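Local coordinates for extracellular solute-binding protein, family 3 (Methylophaga aminisulfidivorans MP, PDB 5SV6) that is of unknown function but has the architecture of a periplasmic solute-binding protein and is probably connected with the methanol dehydrogenase system, at residues A118-Y123 with Q253-R258; K48-S53 with D105-V110; K72-T77 with N269-K274. All blocks are in the same frame, centred on the assembly; numbering follows the deposited sequence.

Interaction 1 of 3, residues A118-Y123 with Q253-R258; sequences ATSDPY and QSIAVR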
loop_
_atom_site.group_PDB
_atom_site.type_symbol
_atom_site.label_atom_id
_atom_site.label_comp_id
_atom_site.label_asym_id
_atom_site.label_seq_id
_atom_site.Cartn_x
_atom_site.Cartn_y
_atom_site.Cartn_z
ATOM N N ALA A 118 7.265 1.162 -17.581
ATOM C CA ALA A 118 8.162 0.018 -17.434
ATOM C C ALA A 118 8.397 -0.216 -15.943
ATOM O O ALA A 118 8.538 0.743 -15.172
ATOM C CB ALA A 118 9.488 0.254 -18.169
ATOM N N THR A 119 8.431 -1.479 -15.525
ATOM C CA THR A 119 8.610 -1.790 -14.114
ATOM C C THR A 119 9.900 -2.580 -13.893
ATOM O O THR A 119 10.275 -3.426 -14.703
ATOM C CB THR A 119 7.418 -2.577 -13.520
ATOM O OG1 THR A 119 7.073 -3.649 -14.402
ATOM C CG2 THR A 119 6.208 -1.672 -13.340
ATOM N N SER A 120 10.561 -2.296 -12.784
ATOM C CA SER A 120 11.804 -2.958 -12.439
ATOM C C SER A 120 11.511 -4.392 -12.017
ATOM O O SER A 120 10.342 -4.772 -11.839
ATOM C CB SER A 120 12.444 -2.225 -11.260
ATOM O OG SER A 120 11.708 -2.487 -10.073
ATOM N N ASP A 121 12.565 -5.184 -11.842
ATOM C CA ASP A 121 12.447 -6.416 -11.070
ATOM C C ASP A 121 11.768 -6.045 -9.752
ATOM O O ASP A 121 12.083 -5.005 -9.153
ATOM C CB ASP A 121 13.830 -7.022 -10.766
ATOM C CG ASP A 121 14.611 -7.382 -12.018
ATOM O OD1 ASP A 121 13.983 -7.708 -13.042
ATOM O OD2 ASP A 121 15.864 -7.325 -11.987
ATOM N N PRO A 122 10.817 -6.875 -9.299
ATOM C CA PRO A 122 10.146 -6.595 -8.020
ATOM C C PRO A 122 11.161 -6.553 -6.878
ATOM O O PRO A 122 12.051 -7.405 -6.846
ATOM C CB PRO A 122 9.214 -7.794 -7.830
ATOM C CG PRO A 122 9.080 -8.421 -9.182
ATOM C CD PRO A 122 10.362 -8.131 -9.919
ATOM N N TYR A 123 11.057 -5.581 -5.974
ATOM C CA TYR A 123 11.994 -5.541 -4.853
ATOM C C TYR A 123 11.355 -6.006 -3.545
ATOM O O TYR A 123 12.043 -6.178 -2.542
ATOM C CB TYR A 123 12.703 -4.177 -4.724
ATOM C CG TYR A 123 11.794 -2.985 -4.459
ATOM C CD1 TYR A 123 11.216 -2.269 -5.506
ATOM C CD2 TYR A 123 11.557 -2.554 -3.167
ATOM C CE1 TYR A 123 10.394 -1.173 -5.259
ATOM C CE2 TYR A 123 10.757 -1.464 -2.907
ATOM C CZ TYR A 123 10.172 -0.777 -3.948
ATOM O OH TYR A 123 9.371 0.305 -3.660
ATOM N N GLN A 253 5.891 -5.632 -5.854
ATOM C CA GLN A 253 6.063 -4.190 -6.030
ATOM C C GLN A 253 7.366 -3.846 -6.756
ATOM O O GLN A 253 8.411 -4.427 -6.472
ATOM C CB GLN A 253 6.012 -3.487 -4.673
ATOM C CG GLN A 253 4.701 -3.728 -3.927
ATOM C CD GLN A 253 3.518 -3.123 -4.652
ATOM O OE1 GLN A 253 3.418 -1.904 -4.774
ATOM N NE2 GLN A 253 2.630 -3.976 -5.166
ATOM N N SER A 254 7.300 -2.879 -7.667
ATOM C CA SER A 254 8.455 -2.488 -8.480
ATOM C C SER A 254 8.635 -0.979 -8.542
ATOM O O SER A 254 7.702 -0.223 -8.280
ATOM C CB SER A 254 8.285 -2.984 -9.918
ATOM O OG SER A 254 8.201 -4.396 -9.995
ATOM N N ILE A 255 9.840 -0.548 -8.902
ATOM C CA ILE A 255 10.083 0.845 -9.288
ATOM C C ILE A 255 9.485 1.041 -10.674
ATOM O O ILE A 255 9.539 0.120 -11.485
ATOM C CB ILE A 255 11.602 1.127 -9.400
ATOM C CG1 ILE A 255 12.341 0.770 -8.104
ATOM C CG2 ILE A 255 11.857 2.564 -9.799
ATOM C CD1 ILE A 255 11.933 1.585 -6.906
ATOM N N ALA A 256 8.938 2.225 -10.962
ATOM C CA ALA A 256 8.418 2.511 -12.301
ATOM C C ALA A 256 9.164 3.664 -12.951
ATOM O O ALA A 256 9.498 4.654 -12.287
ATOM C CB ALA A 256 6.924 2.833 -12.246
ATOM N N VAL A 257 9.428 3.530 -14.250
ATOM C CA VAL A 257 9.915 4.643 -15.067
ATOM C C VAL A 257 9.066 4.668 -16.340
ATOM O O VAL A 257 8.326 3.724 -16.598
ATOM C CB VAL A 257 11.406 4.463 -15.447
ATOM C CG1 VAL A 257 12.258 4.232 -14.202
ATOM C CG2 VAL A 257 11.578 3.295 -16.410
ATOM N N ARG A 258 9.159 5.731 -17.138
ATOM C CA ARG A 258 8.472 5.741 -18.437
ATOM C C ARG A 258 8.923 4.563 -19.303
ATOM O O ARG A 258 10.065 4.129 -19.210
ATOM C CB ARG A 258 8.717 7.052 -19.181
ATOM C CG ARG A 258 8.069 8.278 -18.521
ATOM C CD ARG A 258 8.472 9.532 -19.278
ATOM N NE ARG A 258 9.898 9.809 -19.113
ATOM C CZ ARG A 258 10.408 10.432 -18.059
ATOM N NH1 ARG A 258 9.609 10.830 -17.081
ATOM N NH2 ARG A 258 11.713 10.647 -17.975
#

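Interaction 2 of 3, residues K48-S53 with D105-V110; sequences KVCAAS and DVVMGV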
loop_
_atom_site.group_PDB
_atom_site.type_symbol
_atom_site.label_atom_id
_atom_site.label_comp_id
_atom_site.label_asym_id
_atom_site.label_seq_id
_atom_site.Cartn_x
_atom_site.Cartn_y
_atom_site.Cartn_z
ATOM N N LYS A 48 15.694 11.952 -10.277
ATOM C CA LYS A 48 14.491 12.716 -9.964
ATOM C C LYS A 48 13.344 11.777 -9.615
ATOM O O LYS A 48 12.812 11.085 -10.483
ATOM C CB LYS A 48 14.102 13.635 -11.124
ATOM C CG LYS A 48 15.163 14.668 -11.470
ATOM C CD LYS A 48 14.720 15.547 -12.635
ATOM C CE LYS A 48 13.579 16.467 -12.223
ATOM N NZ LYS A 48 13.348 17.572 -13.209
ATOM N N VAL A 49 12.974 11.766 -8.340
ATOM C CA VAL A 49 11.960 10.844 -7.834
ATOM C C VAL A 49 10.648 11.574 -7.585
ATOM O O VAL A 49 10.597 12.520 -6.790
ATOM C CB VAL A 49 12.435 10.179 -6.526
ATOM C CG1 VAL A 49 11.308 9.363 -5.870
ATOM C CG2 VAL A 49 13.682 9.324 -6.783
ATOM N N CYS A 50 9.598 11.141 -8.280
ATOM C CA CYS A 50 8.243 11.632 -8.055
ATOM C C CYS A 50 7.772 11.118 -6.692
ATOM O O CYS A 50 7.778 9.910 -6.458
ATOM C CB CYS A 50 7.283 11.108 -9.141
ATOM S SG CYS A 50 7.861 11.186 -10.883
ATOM N N ALA A 51 7.371 12.015 -5.790
ATOM C CA ALA A 51 6.896 11.576 -4.468
ATOM C C ALA A 51 5.804 12.452 -3.899
ATOM O O ALA A 51 5.734 13.653 -4.180
ATOM C CB ALA A 51 8.063 11.461 -3.461
ATOM N N ALA A 52 4.956 11.840 -3.077
ATOM C CA ALA A 52 3.823 12.535 -2.490
ATOM C C ALA A 52 4.269 13.301 -1.252
ATOM O O ALA A 52 4.998 12.784 -0.412
ATOM C CB ALA A 52 2.717 11.541 -2.134
ATOM N N SER A 53 3.822 14.542 -1.128
ATOM C CA SER A 53 4.249 15.344 0.010
ATOM C C SER A 53 3.473 15.018 1.300
ATOM O O SER A 53 3.833 15.486 2.371
ATOM C CB SER A 53 4.177 16.832 -0.331
ATOM O OG SER A 53 2.834 17.234 -0.510
ATOM N N ASP A 105 11.293 11.155 -13.065
ATOM C CA ASP A 105 11.727 9.999 -13.832
ATOM C C ASP A 105 11.474 8.669 -13.160
ATOM O O ASP A 105 11.519 7.643 -13.810
ATOM C CB ASP A 105 13.216 10.131 -14.141
ATOM C CG ASP A 105 13.520 11.382 -14.933
ATOM O OD1 ASP A 105 12.628 11.838 -15.690
ATOM O OD2 ASP A 105 14.632 11.916 -14.782
ATOM N N VAL A 106 11.190 8.694 -11.863
ATOM C CA VAL A 106 11.074 7.460 -11.090
ATOM C C VAL A 106 9.885 7.526 -10.149
ATOM O O VAL A 106 9.687 8.534 -9.476
ATOM C CB VAL A 106 12.356 7.221 -10.263
ATOM C CG1 VAL A 106 12.164 6.081 -9.274
ATOM C CG2 VAL A 106 13.542 6.952 -11.186
ATOM N N VAL A 107 9.082 6.464 -10.133
ATOM C CA VAL A 107 8.078 6.278 -9.092
ATOM C C VAL A 107 8.447 5.064 -8.247
ATOM O O VAL A 107 8.716 3.984 -8.777
ATOM C CB VAL A 107 6.657 6.158 -9.675
ATOM C CG1 VAL A 107 5.670 5.699 -8.603
ATOM C CG2 VAL A 107 6.225 7.515 -10.234
HETATM N N MSE A 108 8.457 5.236 -6.928
HETATM C CA MSE A 108 9.070 4.231 -6.047
HETATM C C MSE A 108 8.327 2.898 -5.914
HETATM O O MSE A 108 8.957 1.860 -5.739
HETATM C CB MSE A 108 9.344 4.812 -4.652
HETATM C CG MSE A 108 10.419 5.900 -4.631
HETATM SE SE MSE A 108 12.133 5.317 -5.399
HETATM C CE MSE A 108 12.564 3.820 -4.211
ATOM N N GLY A 109 7.001 2.922 -5.978
ATOM C CA GLY A 109 6.241 1.701 -5.821
ATOM C C GLY A 109 4.971 1.606 -6.653
ATOM O O GLY A 109 4.023 2.369 -6.448
ATOM N N VAL A 110 4.959 0.668 -7.598
ATOM C CA VAL A 110 3.742 0.308 -8.325
ATOM C C VAL A 110 3.692 -1.217 -8.402
ATOM O O VAL A 110 4.700 -1.884 -8.134
ATOM C CB VAL A 110 3.689 0.906 -9.758
ATOM C CG1 VAL A 110 3.765 2.443 -9.728
ATOM C CG2 VAL A 110 4.781 0.309 -10.642
HETATM O O HOH W 1 16.368 11.307 -13.033
HETATM O O HOH W 2 7.460 7.479 -5.522
#

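Interaction 3 of 3, residues K72-T77 with N269-K274; sequences KILADT and NTALHK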
loop_
_atom_site.group_PDB
_atom_site.type_symbol
_atom_site.label_atom_id
_atom_site.label_comp_id
_atom_site.label_asym_id
_atom_site.label_seq_id
_atom_site.Cartn_x
_atom_site.Cartn_y
_atom_site.Cartn_z
ATOM N N LYS A 72 16.567 7.163 -1.163
ATOM C CA LYS A 72 17.931 7.536 -0.785
ATOM C C LYS A 72 18.904 6.378 -1.051
ATOM O O LYS A 72 19.965 6.566 -1.660
ATOM C CB LYS A 72 17.938 8.029 0.674
ATOM C CG LYS A 72 19.294 8.222 1.381
ATOM C CD LYS A 72 20.373 8.847 0.528
ATOM C CE LYS A 72 19.970 10.154 -0.121
ATOM N NZ LYS A 72 20.389 10.079 -1.562
ATOM N N ILE A 73 18.532 5.180 -0.620
ATOM C CA ILE A 73 19.311 3.989 -0.927
ATOM C C ILE A 73 19.497 3.817 -2.438
ATOM O O ILE A 73 20.613 3.593 -2.913
ATOM C CB ILE A 73 18.649 2.731 -0.334
ATOM C CG1 ILE A 73 18.692 2.795 1.197
ATOM C CG2 ILE A 73 19.329 1.478 -0.839
ATOM C CD1 ILE A 73 17.927 1.678 1.877
ATOM N N LEU A 74 18.410 3.936 -3.195
ATOM C CA LEU A 74 18.492 3.748 -4.650
ATOM C C LEU A 74 19.421 4.782 -5.307
ATOM O O LEU A 74 20.245 4.438 -6.166
ATOM C CB LEU A 74 17.092 3.793 -5.278
ATOM C CG LEU A 74 16.998 3.606 -6.793
ATOM C CD1 LEU A 74 17.617 2.261 -7.251
ATOM C CD2 LEU A 74 15.532 3.726 -7.250
ATOM N N ALA A 75 19.302 6.043 -4.901
ATOM C CA ALA A 75 20.144 7.094 -5.481
ATOM C C ALA A 75 21.626 6.922 -5.106
ATOM O O ALA A 75 22.509 7.066 -5.961
ATOM C CB ALA A 75 19.645 8.469 -5.092
ATOM N N ASP A 76 21.886 6.620 -3.832
ATOM C CA ASP A 76 23.251 6.375 -3.349
ATOM C C ASP A 76 23.899 5.234 -4.126
ATOM O O ASP A 76 25.049 5.327 -4.555
ATOM C CB ASP A 76 23.255 6.016 -1.860
ATOM C CG ASP A 76 23.017 7.220 -0.951
ATOM O OD1 ASP A 76 23.011 8.370 -1.438
ATOM O OD2 ASP A 76 22.845 7.008 0.269
ATOM N N THR A 77 23.146 4.152 -4.301
ATOM C CA THR A 77 23.640 2.963 -4.991
ATOM C C THR A 77 23.975 3.235 -6.455
ATOM O O THR A 77 24.900 2.638 -7.009
ATOM C CB THR A 77 22.636 1.809 -4.869
ATOM O OG1 THR A 77 22.343 1.605 -3.483
ATOM C CG2 THR A 77 23.201 0.513 -5.470
ATOM N N ASN A 269 17.593 -1.733 -12.081
ATOM C CA ASN A 269 17.615 -3.153 -11.777
ATOM C C ASN A 269 18.955 -3.586 -11.180
ATOM O O ASN A 269 19.009 -4.393 -10.258
ATOM C CB ASN A 269 17.284 -3.974 -13.026
ATOM C CG ASN A 269 15.791 -4.040 -13.291
ATOM O OD1 ASN A 269 14.986 -3.818 -12.380
ATOM N ND2 ASN A 269 15.413 -4.353 -14.531
ATOM N N THR A 270 20.030 -3.024 -11.711
ATOM C CA THR A 270 21.358 -3.331 -11.210
ATOM C C THR A 270 21.485 -2.848 -9.775
ATOM O O THR A 270 21.992 -3.567 -8.919
ATOM C CB THR A 270 22.431 -2.678 -12.104
ATOM O OG1 THR A 270 22.441 -3.348 -13.364
ATOM C CG2 THR A 270 23.832 -2.771 -11.482
ATOM N N ALA A 271 21.004 -1.634 -9.511
ATOM C CA ALA A 271 21.124 -1.053 -8.185
ATOM C C ALA A 271 20.272 -1.820 -7.174
ATOM O O ALA A 271 20.706 -2.059 -6.051
ATOM C CB ALA A 271 20.740 0.421 -8.200
ATOM N N LEU A 272 19.057 -2.189 -7.576
ATOM C CA LEU A 272 18.140 -2.946 -6.710
ATOM C C LEU A 272 18.763 -4.246 -6.234
ATOM O O LEU A 272 18.674 -4.606 -5.065
ATOM C CB LEU A 272 16.834 -3.263 -7.449
ATOM C CG LEU A 272 15.897 -2.079 -7.667
ATOM C CD1 LEU A 272 14.652 -2.492 -8.448
ATOM C CD2 LEU A 272 15.524 -1.509 -6.317
ATOM N N HIS A 273 19.390 -4.962 -7.151
ATOM C CA HIS A 273 20.049 -6.199 -6.770
ATOM C C HIS A 273 21.211 -5.907 -5.804
ATOM O O HIS A 273 21.353 -6.560 -4.759
ATOM C CB HIS A 273 20.515 -6.961 -8.012
ATOM C CG HIS A 273 21.002 -8.342 -7.711
ATOM N ND1 HIS A 273 22.335 -8.691 -7.771
ATOM C CD2 HIS A 273 20.337 -9.458 -7.323
ATOM C CE1 HIS A 273 22.469 -9.964 -7.440
ATOM N NE2 HIS A 273 21.271 -10.453 -7.164
ATOM N N LYS A 274 22.014 -4.898 -6.129
ATOM C CA LYS A 274 23.167 -4.543 -5.297
ATOM C C LYS A 274 22.770 -4.132 -3.886
ATOM O O LYS A 274 23.411 -4.518 -2.909
ATOM C CB LYS A 274 23.981 -3.412 -5.941
ATOM C CG LYS A 274 25.218 -3.891 -6.676
ATOM C CD LYS A 274 26.265 -2.781 -6.857
ATOM C CE LYS A 274 25.927 -1.919 -8.052
ATOM N NZ LYS A 274 26.909 -0.814 -8.280
HETATM O O HOH W 3 24.483 0.607 -8.919
HETATM O O HOH W 4 27.087 1.279 -6.293
#

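Interaction 1 of 3, residues A118-Y123 with Q253-R258
Q253 opens the pairing through its carbonyl: Q253 O accepts the backbone N-H of Y123 at 2.9 Å, while its amide end turns away to D111. S254, whose backbone pairs with V110, adds a side-chain bond to this edge. With chi1 at -61°, S254 OG lies beside its own N and reaches S120 O at 2.9 Å, arriving 38° above the carbonyl plane; K112 also binds that oxygen. S120 binds both the N-H and the C=O of I255, since I255 N gives its hydrogen to S120 OG at 2.9 Å and I255 O accepts from S120 N at 2.9 Å. The CD1 of I255 lies 3.6 Å from CE1 of Y123, the two side chains crossing at about a right angle, and the tyrosine hydroxyl goes on to M108. A256 faces T119 in a non-hydrogen-bonded pair, and V257 follows in a hydrogen-bonded one, V257 O accepting from A118 N at 2.9 Å. Because S120 OG also donates to D121 O at 2.7 Å, an alanine at S120 would probably leave the I255 N-H without its acceptor and free the turn at D121 to shift. The hydroxyls of S120 and S254 thus add to the backbone bonds, each joining the other chain segment and satisfying a peptide group of a buried residue, the I255 N-H and S120 O.

Interaction 2 of 3, residues K48-S53 with D105-V110
V49 and M108 meet because V49 holds CG1 anti to its backbone N (chi1 172°) while the selenomethionine chain folds back at chi2 and chi3. The two side chains cross at about a right angle, V49 CG1 lying 3.8 Å from M108 CG, and helix 66-77 covers M108 beyond them. On the face bearing C50 and V107, the cysteine places SG beside its own N (chi1 -45°). There SG is bonded to C104, and C50 CB packs 3.9 Å from V107 CG2. The disulfide therefore ties strand 47-52 to the residue just ahead of D105, beside the backbone pairing. K48 O receives D105 N at 3.0 Å and, more weakly, V106 N; C50 N in turn gives its hydrogen to V106 O at 2.9 Å, closing the parallel bridge between V49 and V106. Water bridges both ends of this short ladder. One water links K48 N to D105 OD2, whereas the other receives M108 N at 2.8 Å and donates to C50 O at 2.6 Å, spanning the place where the chain turns a corner at M108. The remaining carboxylate oxygen of D105 forms a salt bridge with R258. Strand 47-52 pairs on its other side with strand 82-87, and helices 66-77 and 94-99 lie between successive strands. Parallel strands linked through helices in this way are the beta-alpha-beta crossovers of the alpha/beta lobe in periplasmic binding proteins.

Interaction 3 of 3, residues K72-T77 with N269-K274
Two helices meet here in a small, mainly apolar contact at the periphery of the fold, its centre about 21 Å from the centre of the chain. The C-terminal turns of helix 66-77 and helix 262-274 cross steeply, their short axes 110° apart in direction and 9.3 Å apart at closest approach. A271 suits such a crossing: its CB points at the other helix and is touched by two methyl groups, L74 CD1 at 3.7 Å and T77 CG2 at 3.7 Å. T77 also meets the backbone, its CG2 lying 3.6 Å from A271 O and touching K274 CB as well. It can turn this methyl outward because CG2 stands anti to the backbone N, which leaves OG1 (chi1 -54°) beside that N and directed at its own helix. There OG1 donates to I73 O at 2.7 Å, on the opposite face of that carbonyl from the T77 N-H. Beside these methyls, L272 CD2 lies 4.4 Å from L74 CD1, and L272 continues to I279 of helix 276-286. At the more exposed side, two waters each bridge K274 NZ and T77 O, one of them holding K274 NZ only weakly. No direct hydrogen bond crosses between the helices; methyl contacts bring them together, the threonine hydroxyl is satisfied within its own helix, and the lysine takes part in the polar linkage only through water.

Overall arrangement
All three contacts lie on one side of the chain's centre and illustrate how distant segments build one region of a binding-protein fold. Interactions 1 and 2, centres about 11 Å apart, share a sheet in which strands 106-111 and 247-257 are neighbours. They are tied by a salt bridge, R258 NH2 to D105 OD1 at 2.7 Å, and a probable hydrogen bond, Y123 OH to M108 O at 2.6 Å, with packing beside them. The centre of interaction 3 lies about 12 Å from that of interaction 1, and the two are joined by a probable hydrogen bond from D121 N to N269 OD1, 2.8 Å. Interactions 2 and 3, centres about 14 Å apart, meet by packing, M108 SE lying 4.2 Å from L74 CD2.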